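Side-chain contacts in 3-oxoacyl-[acyl-carrier-protein] synthase 3 (Micrococcus luteus NCTC 2665, PDB 4EWP), which probably catalyses the first condensation step of fatty acid synthesis, joining an acetyl group from acetyl-CoA to malonyl-ACP with release of carbon dioxide: residues A[210-215]-A[223-228]; A[60-65]-A[99-104]; A[46-51]-A[164-169]. One frame throughout, in Å; residues are numbered along the deposited sequence.

Contact 1 (A[210-215]-A[223-228])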
ATOM      1  N   ARG A 210       1.711   4.372 -21.668  1.00 29.87           N
ATOM      2  CA  ARG A 210       2.652   3.380 -22.191  1.00 32.04           C
ATOM      3  C   ARG A 210       2.438   3.149 -23.684  1.00 32.75           C
ATOM      4  O   ARG A 210       3.362   3.299 -24.496  1.00 34.80           O
ATOM      5  CB  ARG A 210       2.532   2.037 -21.452  1.00 34.17           C
ATOM      6  CG  ARG A 210       3.423   0.924 -22.045  1.00 35.12           C
ATOM      7  CD  ARG A 210       3.067  -0.473 -21.533  1.00 33.44           C
ATOM      8  NE  ARG A 210       1.811  -0.955 -22.124  1.00 36.01           N
ATOM      9  CZ  ARG A 210       1.142  -2.037 -21.722  1.00 33.25           C
ATOM     10  NH1 ARG A 210       0.007  -2.370 -22.324  1.00 32.80           N
ATOM     11  NH2 ARG A 210       1.593  -2.786 -20.719  1.00 32.18           N
ATOM     12  N   ASP A 211       1.216   2.777 -24.053  1.00 29.97           N
ATOM     13  CA  ASP A 211       0.952   2.384 -25.436  1.00 34.02           C
ATOM     14  C   ASP A 211       1.289   3.487 -26.429  1.00 39.23           C
ATOM     15  O   ASP A 211       1.839   3.218 -27.500  1.00 41.16           O
ATOM     16  CB  ASP A 211      -0.499   1.939 -25.622  1.00 39.80           C
ATOM     17  CG  ASP A 211      -0.818   0.656 -24.878  1.00 47.64           C
ATOM     18  OD1 ASP A 211       0.124  -0.095 -24.547  1.00 50.17           O
ATOM     19  OD2 ASP A 211      -2.017   0.401 -24.630  1.00 50.68           O
ATOM     20  N   ALA A 212       0.956   4.726 -26.074  1.00 37.84           N
ATOM     21  CA  ALA A 212       1.209   5.868 -26.956  1.00 39.69           C
ATOM     22  C   ALA A 212       2.701   6.158 -27.132  1.00 41.45           C
ATOM     23  O   ALA A 212       3.207   6.240 -28.258  1.00 36.16           O
ATOM     24  CB  ALA A 212       0.495   7.107 -26.437  1.00 36.41           C
ATOM     25  N   VAL A 213       3.396   6.324 -26.008  1.00 40.39           N
ATOM     26  CA  VAL A 213       4.812   6.683 -26.030  1.00 42.95           C
ATOM     27  C   VAL A 213       5.656   5.624 -26.722  1.00 42.94           C
ATOM     28  O   VAL A 213       6.560   5.947 -27.494  1.00 47.21           O
ATOM     29  CB  VAL A 213       5.373   6.945 -24.610  1.00 45.04           C
ATOM     30  CG1 VAL A 213       5.434   5.651 -23.802  1.00 45.29           C
ATOM     31  CG2 VAL A 213       6.753   7.576 -24.696  1.00 47.22           C
ATOM     32  N   GLU A 214       5.356   4.356 -26.468  1.00 39.88           N
ATOM     33  CA  GLU A 214       6.160   3.290 -27.059  1.00 41.10           C
ATOM     34  C   GLU A 214       5.811   3.043 -28.523  1.00 42.35           C
ATOM     35  O   GLU A 214       6.677   2.647 -29.305  1.00 46.17           O
ATOM     36  CB  GLU A 214       6.108   2.003 -26.225  1.00 39.47           C
ATOM     37  CG  GLU A 214       6.759   2.139 -24.822  1.00 49.30           C
ATOM     38  CD  GLU A 214       8.247   2.507 -24.871  1.00 46.35           C
ATOM     39  OE1 GLU A 214       8.980   1.932 -25.700  1.00 48.62           O
ATOM     40  OE2 GLU A 214       8.682   3.370 -24.078  1.00 41.55           O
ATOM     41  N   HIS A 215       4.555   3.285 -28.897  1.00 40.19           N
ATOM     42  CA  HIS A 215       4.156   3.208 -30.307  1.00 44.63           C
ATOM     43  C   HIS A 215       4.818   4.342 -31.075  1.00 46.85           C
ATOM     44  O   HIS A 215       5.282   4.162 -32.199  1.00 46.17           O
ATOM     45  CB  HIS A 215       2.634   3.285 -30.464  1.00 46.71           C
ATOM     46  CG  HIS A 215       2.162   3.239 -31.888  1.00 52.57           C
ATOM     47  ND1 HIS A 215       2.031   4.369 -32.669  1.00 55.83           N
ATOM     48  CD2 HIS A 215       1.773   2.200 -32.666  1.00 53.66           C
ATOM     49  CE1 HIS A 215       1.591   4.028 -33.867  1.00 57.19           C
ATOM     50  NE2 HIS A 215       1.426   2.718 -33.892  1.00 57.00           N
ATOM     51  N   SER A 223       2.410  11.429 -33.893  1.00 62.80           N
ATOM     52  CA  SER A 223       1.080  12.021 -33.855  1.00 67.25           C
ATOM     53  C   SER A 223       0.441  11.465 -32.587  1.00 64.19           C
ATOM     54  O   SER A 223       1.131  10.860 -31.759  1.00 65.53           O
ATOM     55  CB  SER A 223       0.266  11.661 -35.106  1.00 69.61           C
ATOM     56  OG  SER A 223      -0.096  10.292 -35.126  1.00 70.28           O
ATOM     57  N   ALA A 224      -0.860  11.659 -32.409  1.00 60.55           N
ATOM     58  CA  ALA A 224      -1.520  11.137 -31.209  1.00 52.25           C
ATOM     59  C   ALA A 224      -0.940  11.736 -29.924  1.00 48.15           C
ATOM     60  O   ALA A 224      -1.631  11.815 -28.904  1.00 48.45           O
ATOM     61  CB  ALA A 224      -1.426   9.605 -31.167  1.00 44.56           C
ATOM     62  N   ILE A 225       0.327  12.140 -29.979  1.00 45.38           N
ATOM     63  CA  ILE A 225       0.977  12.834 -28.872  1.00 47.35           C
ATOM     64  C   ILE A 225       1.103  14.318 -29.192  1.00 49.81           C
ATOM     65  O   ILE A 225       0.611  15.165 -28.442  1.00 50.53           O
ATOM     66  CB  ILE A 225       2.377  12.260 -28.566  1.00 47.14           C
ATOM     67  CG1 ILE A 225       2.251  10.874 -27.923  1.00 47.71           C
ATOM     68  CG2 ILE A 225       3.155  13.199 -27.649  1.00 44.24           C
ATOM     69  CD1 ILE A 225       3.570  10.177 -27.670  1.00 43.73           C
ATOM     70  N   THR A 226       1.758  14.629 -30.307  1.00 48.47           N
ATOM     71  CA  THR A 226       1.909  16.014 -30.724  1.00 51.77           C
ATOM     72  C   THR A 226       0.550  16.641 -31.013  1.00 55.41           C
ATOM     73  O   THR A 226       0.364  17.842 -30.823  1.00 56.63           O
ATOM     74  CB  THR A 226       2.805  16.151 -31.967  1.00 53.02           C
ATOM     75  OG1 THR A 226       2.362  15.243 -32.985  1.00 53.42           O
ATOM     76  CG2 THR A 226       4.246  15.855 -31.611  1.00 51.43           C
ATOM     77  N   GLY A 227      -0.395  15.822 -31.463  1.00 58.43           N
ATOM     78  CA  GLY A 227      -1.725  16.303 -31.791  1.00 62.52           C
ATOM     79  C   GLY A 227      -2.739  16.163 -30.666  1.00 62.00           C
ATOM     80  O   GLY A 227      -3.915  16.495 -30.830  1.00 60.42           O
ATOM     81  N   ALA A 228      -2.287  15.676 -29.515  1.00 62.50           N
ATOM     82  CA  ALA A 228      -3.178  15.456 -28.379  1.00 62.40           C
ATOM     83  C   ALA A 228      -3.669  16.775 -27.789  1.00 64.82           C
ATOM     84  O   ALA A 228      -2.874  17.654 -27.453  1.00 67.30           O
ATOM     85  CB  ALA A 228      -2.482  14.616 -27.312  1.00 60.97           C
TER
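Ala212 and Ile225 mark the closest approach of the two backbones, with 7.2 Å between Ala212 CA and Ile225 CA. No hydrogen bond crosses between the segments. One side chain, that of Ile225, does most of the bridging. Its CG1 branch lies opposite the carbonyl carbon (chi1 -71°), and the chain then runs on extended (chi2 176°). This sends CD1 end-on against the side of the helix. There Ile225 CD1 rests 4.0 Å from Ala212 O and 4.1 Å from Val213 CA, so the methyl touches backbone atoms rather than a side-chain tip. Alongside, Ala212 CB faces the shaft of the isoleucine, 4.4 Å from Ile225 CG1. The side chain of Val213 starts out away from the loop.

Locally this is a helix followed by a loop that turns back along it. Helix 206-219 ends four residues before Ser223, and the chain doubles back. A type I turn from Ile225 to Ala228 then redirects the backbone, with Ala228 N bonded to Ile225 O at 3.1 Å. Thr226 OG1 is bonded to Ala222 O, just before the loop segment.

Arg210 reaches Asp211 side-on, and both NE and NH1 donate to the single oxygen OD1. Arg210 NE lies 3.1 Å from Asp211 OD1. The carboxylate oxygen sits within the guanidinium plane. Arg210 NH2 forms a further salt bridge with Asp155 of the second subunit. Glu214 OE2 accepts from Trp233 N of that same neighbouring chain, and Val213 packs on its Leu232.

Contact 2 (A[60-65]-A[99-104])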
ATOM      1  N   GLU A  60      11.433  18.911  -3.131  1.00 29.74           N
ATOM      2  CA  GLU A  60      10.574  18.471  -2.033  1.00 27.89           C
ATOM      3  C   GLU A  60       9.731  17.273  -2.445  1.00 26.33           C
ATOM      4  O   GLU A  60       8.515  17.390  -2.671  1.00 23.56           O
ATOM      5  CB  GLU A  60       9.682  19.614  -1.564  1.00 27.34           C
ATOM      6  CG  GLU A  60      10.439  20.677  -0.810  1.00 31.31           C
ATOM      7  CD  GLU A  60       9.576  21.861  -0.476  1.00 32.89           C
ATOM      8  OE1 GLU A  60       8.968  22.438  -1.412  1.00 28.11           O
ATOM      9  OE2 GLU A  60       9.498  22.194   0.725  1.00 36.46           O
ATOM     10  N   THR A  61      10.396  16.127  -2.561  1.00 26.14           N
ATOM     11  CA  THR A  61       9.749  14.910  -3.016  1.00 26.61           C
ATOM     12  C   THR A  61       8.928  14.295  -1.894  1.00 23.35           C
ATOM     13  O   THR A  61       8.970  14.743  -0.742  1.00 23.69           O
ATOM     14  CB  THR A  61      10.800  13.875  -3.455  1.00 27.94           C
ATOM     15  OG1 THR A  61      11.694  13.625  -2.364  1.00 22.98           O
ATOM     16  CG2 THR A  61      11.603  14.386  -4.664  1.00 24.63           C
ATOM     17  N   VAL A  62       8.182  13.257  -2.227  1.00 18.90           N
ATOM     18  CA  VAL A  62       7.475  12.512  -1.199  1.00 20.34           C
ATOM     19  C   VAL A  62       8.428  12.035  -0.069  1.00 22.92           C
ATOM     20  O   VAL A  62       8.148  12.237   1.107  1.00 23.45           O
ATOM     21  CB  VAL A  62       6.636  11.370  -1.832  1.00 18.10           C
ATOM     22  CG1 VAL A  62       6.109  10.388  -0.767  1.00 19.31           C
ATOM     23  CG2 VAL A  62       5.490  11.974  -2.650  1.00 17.60           C
ATOM     24  N   PRO A  63       9.564  11.414  -0.423  1.00 25.28           N
ATOM     25  CA  PRO A  63      10.466  10.968   0.650  1.00 24.69           C
ATOM     26  C   PRO A  63      11.088  12.105   1.462  1.00 24.85           C
ATOM     27  O   PRO A  63      11.274  11.942   2.666  1.00 21.49           O
ATOM     28  CB  PRO A  63      11.560  10.196  -0.105  1.00 25.46           C
ATOM     29  CG  PRO A  63      10.859   9.687  -1.344  1.00 28.37           C
ATOM     30  CD  PRO A  63       9.917  10.819  -1.727  1.00 27.22           C
ATOM     31  N   VAL A  64      11.427  13.218   0.813  1.00 23.04           N
ATOM     32  CA  VAL A  64      11.950  14.368   1.521  1.00 22.20           C
ATOM     33  C   VAL A  64      10.938  14.885   2.553  1.00 26.52           C
ATOM     34  O   VAL A  64      11.268  15.061   3.730  1.00 26.91           O
ATOM     35  CB  VAL A  64      12.343  15.486   0.547  1.00 24.44           C
ATOM     36  CG1 VAL A  64      12.518  16.815   1.285  1.00 22.75           C
ATOM     37  CG2 VAL A  64      13.631  15.107  -0.159  1.00 22.30           C
ATOM     38  N   MET A  65       9.707  15.112   2.106  1.00 23.07           N
ATOM     39  CA  MET A  65       8.647  15.621   2.977  1.00 23.14           C
ATOM     40  C   MET A  65       8.306  14.620   4.091  1.00 26.03           C
ATOM     41  O   MET A  65       8.151  15.011   5.252  1.00 22.38           O
ATOM     42  CB  MET A  65       7.394  15.985   2.159  1.00 19.40           C
ATOM     43  CG  MET A  65       7.641  17.114   1.128  1.00 18.42           C
ATOM     44  SD  MET A  65       6.100  17.806   0.507  1.00 25.08           S
ATOM     45  CE  MET A  65       5.509  16.499  -0.577  1.00 19.67           C
ATOM     46  N   PRO A  99      10.560   0.206  -5.863  1.00 18.94           N
ATOM     47  CA  PRO A  99      10.085  -0.150  -4.519  1.00 17.79           C
ATOM     48  C   PRO A  99       9.348   1.007  -3.847  1.00 20.70           C
ATOM     49  O   PRO A  99       9.183   2.063  -4.444  1.00 22.89           O
ATOM     50  CB  PRO A  99      11.376  -0.463  -3.749  1.00 20.91           C
ATOM     51  CG  PRO A  99      12.547  -0.142  -4.694  1.00 19.62           C
ATOM     52  CD  PRO A  99      11.996   0.550  -5.895  1.00 15.33           C
ATOM     53  N   SER A 100       8.920   0.813  -2.605  1.00 14.24           N
ATOM     54  CA  SER A 100       8.097   1.798  -1.934  1.00 15.15           C
ATOM     55  C   SER A 100       8.899   3.020  -1.474  1.00 19.46           C
ATOM     56  O   SER A 100      10.125   3.005  -1.415  1.00 20.31           O
ATOM     57  CB  SER A 100       7.442   1.165  -0.718  1.00 15.31           C
ATOM     58  OG  SER A 100       8.440   0.814   0.224  1.00 19.72           O
ATOM     59  N   ALA A 101       8.176   4.074  -1.132  1.00 17.44           N
ATOM     60  CA  ALA A 101       8.761   5.272  -0.565  1.00 16.67           C
ATOM     61  C   ALA A 101       9.152   4.979   0.881  1.00 16.01           C
ATOM     62  O   ALA A 101      10.155   5.485   1.396  1.00 13.88           O
ATOM     63  CB  ALA A 101       7.738   6.382  -0.612  1.00 14.46           C
ATOM     64  N   ALA A 102       8.335   4.151   1.524  1.00 13.65           N
ATOM     65  CA  ALA A 102       8.505   3.816   2.922  1.00 15.86           C
ATOM     66  C   ALA A 102       9.902   3.286   3.188  1.00 16.93           C
ATOM     67  O   ALA A 102      10.497   3.554   4.244  1.00 15.59           O
ATOM     68  CB  ALA A 102       7.445   2.787   3.354  1.00 10.75           C
ATOM     69  N   ALA A 103      10.421   2.517   2.239  1.00 16.81           N
ATOM     70  CA  ALA A 103      11.719   1.876   2.425  1.00 18.98           C
ATOM     71  C   ALA A 103      12.816   2.924   2.426  1.00 18.19           C
ATOM     72  O   ALA A 103      13.772   2.819   3.197  1.00 19.25           O
ATOM     73  CB  ALA A 103      11.968   0.801   1.344  1.00 18.59           C
ATOM     74  N   LEU A 104      12.672   3.943   1.576  1.00 13.42           N
ATOM     75  CA  LEU A 104      13.590   5.092   1.613  1.00 23.16           C
ATOM     76  C   LEU A 104      13.459   5.862   2.924  1.00 25.72           C
ATOM     77  O   LEU A 104      14.462   6.216   3.545  1.00 31.37           O
ATOM     78  CB  LEU A 104      13.333   6.064   0.450  1.00 22.95           C
ATOM     79  CG  LEU A 104      13.848   5.707  -0.942  1.00 27.14           C
ATOM     80  CD1 LEU A 104      13.325   6.704  -1.965  1.00 24.19           C
ATOM     81  CD2 LEU A 104      15.377   5.667  -0.966  1.00 25.55           C
TER
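Leu104 and Pro63 meet because the leucine turns CG opposite its carbonyl carbon (chi1 -78°) and then extends CD1 away from CA (chi2 172°). The second pair, Val62 and Ala101, depends on Val62 CG1 standing opposite the backbone N (chi1 168°). Leu104 CD1 lies 3.9 Å from Pro63 CG, the outer corner of the proline ring. The two side chains cross at a slant, so the touch is a methyl against a ring corner. Val62 CG1 meets the methyl of Ala101, with 4.3 Å to Ala101 CB. The small alanine lets the backbones come close, and Pro63 CA is 6.1 Å from Ala101 CA. The contact is entirely apolar, and no hydrogen bond crosses it.

Two helix N termini meet here, and each has an N-cap. Thr61 OG1 accepts from Val64 N at 3.2 Å, in a fairly straight bond. Ser100 OG accepts from Ala103 N at 3.3 Å, in a more bent one. Pro63 sits in the first turn of its helix, where the missing N-H costs no helical bond. The Ala101 and Ala102 N-H groups are taken by the two carboxylate oxygens of Asp118. That negative charge probably suits the positive end of the helix.

Val62 also packs on Val150 of strand 144-152, and Phe94 in a loop touches both Pro63 and Ala101. Leu104 packs on Trp197 of the second subunit. The contact thus joins the starts of helices 62-76 and 101-108, beside strands 144-152 and 116-120 and next to the dimer partner.

Contact 3 (A[46-51]-A[164-169])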
ATOM      1  N   GLN A  46     -14.989  31.251  -2.097  1.00 49.34           N
ATOM      2  CA  GLN A  46     -16.383  31.017  -1.740  1.00 54.53           C
ATOM      3  C   GLN A  46     -16.800  29.542  -1.857  1.00 50.69           C
ATOM      4  O   GLN A  46     -17.474  29.008  -0.975  1.00 48.96           O
ATOM      5  CB  GLN A  46     -17.287  31.920  -2.596  1.00 63.30           C
ATOM      6  CG  GLN A  46     -18.777  31.626  -2.518  1.00 68.56           C
ATOM      7  CD  GLN A  46     -19.605  32.554  -3.402  1.00 75.03           C
ATOM      8  OE1 GLN A  46     -20.422  32.098  -4.208  1.00 76.19           O
ATOM      9  NE2 GLN A  46     -19.399  33.863  -3.251  1.00 77.12           N
ATOM     10  N   ARG A  47     -16.397  28.881  -2.936  1.00 50.05           N
ATOM     11  CA  ARG A  47     -16.750  27.472  -3.136  1.00 54.42           C
ATOM     12  C   ARG A  47     -15.995  26.494  -2.220  1.00 50.65           C
ATOM     13  O   ARG A  47     -16.513  25.422  -1.881  1.00 50.37           O
ATOM     14  CB  ARG A  47     -16.525  27.075  -4.597  1.00 61.07           C
ATOM     15  CG  ARG A  47     -17.364  27.869  -5.587  1.00 72.72           C
ATOM     16  CD  ARG A  47     -18.801  27.365  -5.632  1.00 80.37           C
ATOM     17  NE  ARG A  47     -19.070  26.585  -6.842  1.00 85.48           N
ATOM     18  CZ  ARG A  47     -18.941  25.262  -6.939  1.00 85.52           C
ATOM     19  NH1 ARG A  47     -18.547  24.545  -5.894  1.00 83.68           N
ATOM     20  NH2 ARG A  47     -19.210  24.655  -8.089  1.00 85.90           N
ATOM     21  N   THR A  48     -14.778  26.853  -1.823  1.00 46.69           N
ATOM     22  CA  THR A  48     -13.892  25.892  -1.154  1.00 41.64           C
ATOM     23  C   THR A  48     -13.277  26.417   0.141  1.00 39.32           C
ATOM     24  O   THR A  48     -12.765  25.639   0.945  1.00 30.98           O
ATOM     25  CB  THR A  48     -12.754  25.457  -2.084  1.00 38.23           C
ATOM     26  OG1 THR A  48     -11.801  26.521  -2.196  1.00 42.83           O
ATOM     27  CG2 THR A  48     -13.302  25.124  -3.463  1.00 37.65           C
ATOM     28  N   GLY A  49     -13.329  27.736   0.334  1.00 41.33           N
ATOM     29  CA  GLY A  49     -12.757  28.361   1.511  1.00 39.37           C
ATOM     30  C   GLY A  49     -11.241  28.344   1.484  1.00 38.59           C
ATOM     31  O   GLY A  49     -10.593  28.540   2.510  1.00 40.62           O
ATOM     32  N   ILE A  50     -10.675  28.111   0.304  1.00 36.78           N
ATOM     33  CA  ILE A  50      -9.222  28.071   0.146  1.00 36.59           C
ATOM     34  C   ILE A  50      -8.673  29.429  -0.278  1.00 41.44           C
ATOM     35  O   ILE A  50      -9.208  30.067  -1.193  1.00 44.04           O
ATOM     36  CB  ILE A  50      -8.803  27.006  -0.887  1.00 32.67           C
ATOM     37  CG1 ILE A  50      -9.306  25.628  -0.443  1.00 31.74           C
ATOM     38  CG2 ILE A  50      -7.291  27.030  -1.113  1.00 29.94           C
ATOM     39  CD1 ILE A  50      -8.873  24.471  -1.345  1.00 32.47           C
ATOM     40  N   VAL A  51      -7.615  29.871   0.398  1.00 38.43           N
ATOM     41  CA  VAL A  51      -6.957  31.135   0.062  1.00 38.78           C
ATOM     42  C   VAL A  51      -5.614  30.838  -0.582  1.00 37.35           C
ATOM     43  O   VAL A  51      -5.292  31.350  -1.654  1.00 41.08           O
ATOM     44  CB  VAL A  51      -6.721  32.004   1.309  1.00 36.05           C
ATOM     45  CG1 VAL A  51      -5.888  33.234   0.962  1.00 36.69           C
ATOM     46  CG2 VAL A  51      -8.035  32.399   1.925  1.00 35.80           C
ATOM     47  N   ILE A 164     -11.065  19.629  -9.606  1.00 27.81           N
ATOM     48  CA  ILE A 164     -10.280  19.368  -8.397  1.00 28.69           C
ATOM     49  C   ILE A 164      -8.899  20.035  -8.341  1.00 29.54           C
ATOM     50  O   ILE A 164      -8.387  20.307  -7.255  1.00 29.31           O
ATOM     51  CB  ILE A 164     -10.096  17.848  -8.191  1.00 27.27           C
ATOM     52  CG1 ILE A 164      -9.648  17.531  -6.759  1.00 20.78           C
ATOM     53  CG2 ILE A 164      -9.116  17.306  -9.209  1.00 25.51           C
ATOM     54  CD1 ILE A 164      -9.809  16.073  -6.378  1.00 19.47           C
ATOM     55  N   SER A 165      -8.300  20.299  -9.498  1.00 31.31           N
ATOM     56  CA  SER A 165      -6.913  20.760  -9.545  1.00 32.55           C
ATOM     57  C   SER A 165      -6.573  21.832  -8.504  1.00 33.10           C
ATOM     58  O   SER A 165      -5.644  21.677  -7.717  1.00 31.90           O
ATOM     59  CB  SER A 165      -6.568  21.279 -10.944  1.00 34.34           C
ATOM     60  OG  SER A 165      -7.225  22.510 -11.208  1.00 35.85           O
ATOM     61  N   PHE A 166      -7.324  22.925  -8.504  1.00 36.61           N
ATOM     62  CA  PHE A 166      -6.964  24.075  -7.680  1.00 36.37           C
ATOM     63  C   PHE A 166      -7.177  23.829  -6.184  1.00 35.82           C
ATOM     64  O   PHE A 166      -6.736  24.637  -5.361  1.00 31.58           O
ATOM     65  CB  PHE A 166      -7.753  25.299  -8.122  1.00 36.72           C
ATOM     66  CG  PHE A 166      -9.229  25.120  -7.999  1.00 38.19           C
ATOM     67  CD1 PHE A 166      -9.959  24.565  -9.041  1.00 39.91           C
ATOM     68  CD2 PHE A 166      -9.881  25.466  -6.828  1.00 39.28           C
ATOM     69  CE1 PHE A 166     -11.320  24.381  -8.928  1.00 43.37           C
ATOM     70  CE2 PHE A 166     -11.242  25.291  -6.702  1.00 43.04           C
ATOM     71  CZ  PHE A 166     -11.969  24.744  -7.756  1.00 44.73           C
ATOM     72  N   LEU A 167      -7.843  22.725  -5.828  1.00 32.04           N
ATOM     73  CA  LEU A 167      -8.070  22.404  -4.414  1.00 31.58           C
ATOM     74  C   LEU A 167      -6.856  21.784  -3.754  1.00 30.00           C
ATOM     75  O   LEU A 167      -6.733  21.803  -2.534  1.00 30.17           O
ATOM     76  CB  LEU A 167      -9.254  21.450  -4.223  1.00 33.63           C
ATOM     77  CG  LEU A 167     -10.656  22.054  -4.219  1.00 42.28           C
ATOM     78  CD1 LEU A 167     -11.416  21.655  -5.486  1.00 46.69           C
ATOM     79  CD2 LEU A 167     -11.405  21.606  -2.983  1.00 39.47           C
ATOM     80  N   LEU A 168      -5.958  21.231  -4.557  1.00 27.28           N
ATOM     81  CA  LEU A 168      -4.951  20.326  -4.014  1.00 27.57           C
ATOM     82  C   LEU A 168      -3.597  20.939  -3.708  1.00 26.52           C
ATOM     83  O   LEU A 168      -3.052  21.730  -4.480  1.00 27.48           O
ATOM     84  CB  LEU A 168      -4.771  19.124  -4.942  1.00 30.06           C
ATOM     85  CG  LEU A 168      -6.088  18.421  -5.253  1.00 30.73           C
ATOM     86  CD1 LEU A 168      -5.820  17.200  -6.137  1.00 26.69           C
ATOM     87  CD2 LEU A 168      -6.774  18.048  -3.937  1.00 19.12           C
ATOM     88  N   GLY A 169      -3.046  20.529  -2.575  1.00 27.42           N
ATOM     89  CA  GLY A 169      -1.752  21.010  -2.134  1.00 27.47           C
ATOM     90  C   GLY A 169      -0.876  19.833  -1.735  1.00 29.54           C
ATOM     91  O   GLY A 169      -1.321  18.672  -1.756  1.00 25.47           O
TER
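The Phe166 ring meets Thr48 at its edge. Thr48 CG2 lies near the ring plane, 3.8 Å from Phe166 CE2. Over one face sits the methyl Leu167 CD1, 3.8 Å above the plane of the Phe166 ring and displaced toward its rim. The CA-CB bond of Phe166 does not point at 46-51, but its first torsion (chi1 60°) swings the ring edge round to Thr48.

Leu167 packs against both Thr48 and Ile50, which present their methyls to it next to each other. Leu167 CD2 is 4.0 Å from Thr48 CG2. Beside Thr48, Ile50 has CG1 opposite its carbonyl carbon (chi1 -59°), and Ile50 CD1 lies 3.6 Å from Leu167 O. Ile50 CD1 also touches Leu167 CG at 4.2 Å.

Thr48 has two roles. Its methyl does the packing, while OG1 accepts from Ile50 N at 3.2 Å in an ST turn. The same hydroxyl is bonded to Ile44 O, which holds its rotation. Gly49, with positive phi, lets the chain leave the helix.

Leu167 shares a backbone hydrogen bond with Asn306, a predicted active-site residue. Phe166 also packs on Trp43 and Ile44, so it lies along helix 41-48 as well as at Thr48. The contact joins that helix and the residues after it to the 3-10 turn just before strand 170-180.

How the contacts relate
From the N terminus, the chain passes 46-51, then 60-65. Contact 2 closes first, at 99-104, and joins the starts of helices 62-76 and 101-108. Contact 3 closes later, at 164-169, and ties the end of helix 41-48 to the turn before strand 170-180. Contact 2 lies wholly within the loop of contact 3, with nearest atoms about 7 Å apart. Contact 1 follows in series. It closes a short loop taking in the end of helix 206-219 and joins that helix to the loop after it, about 17 Å from either other contact at the nearest atoms. Contacts 1 and 2 touch the second subunit; contact 3 stays within its chain, near predicted active-site residues.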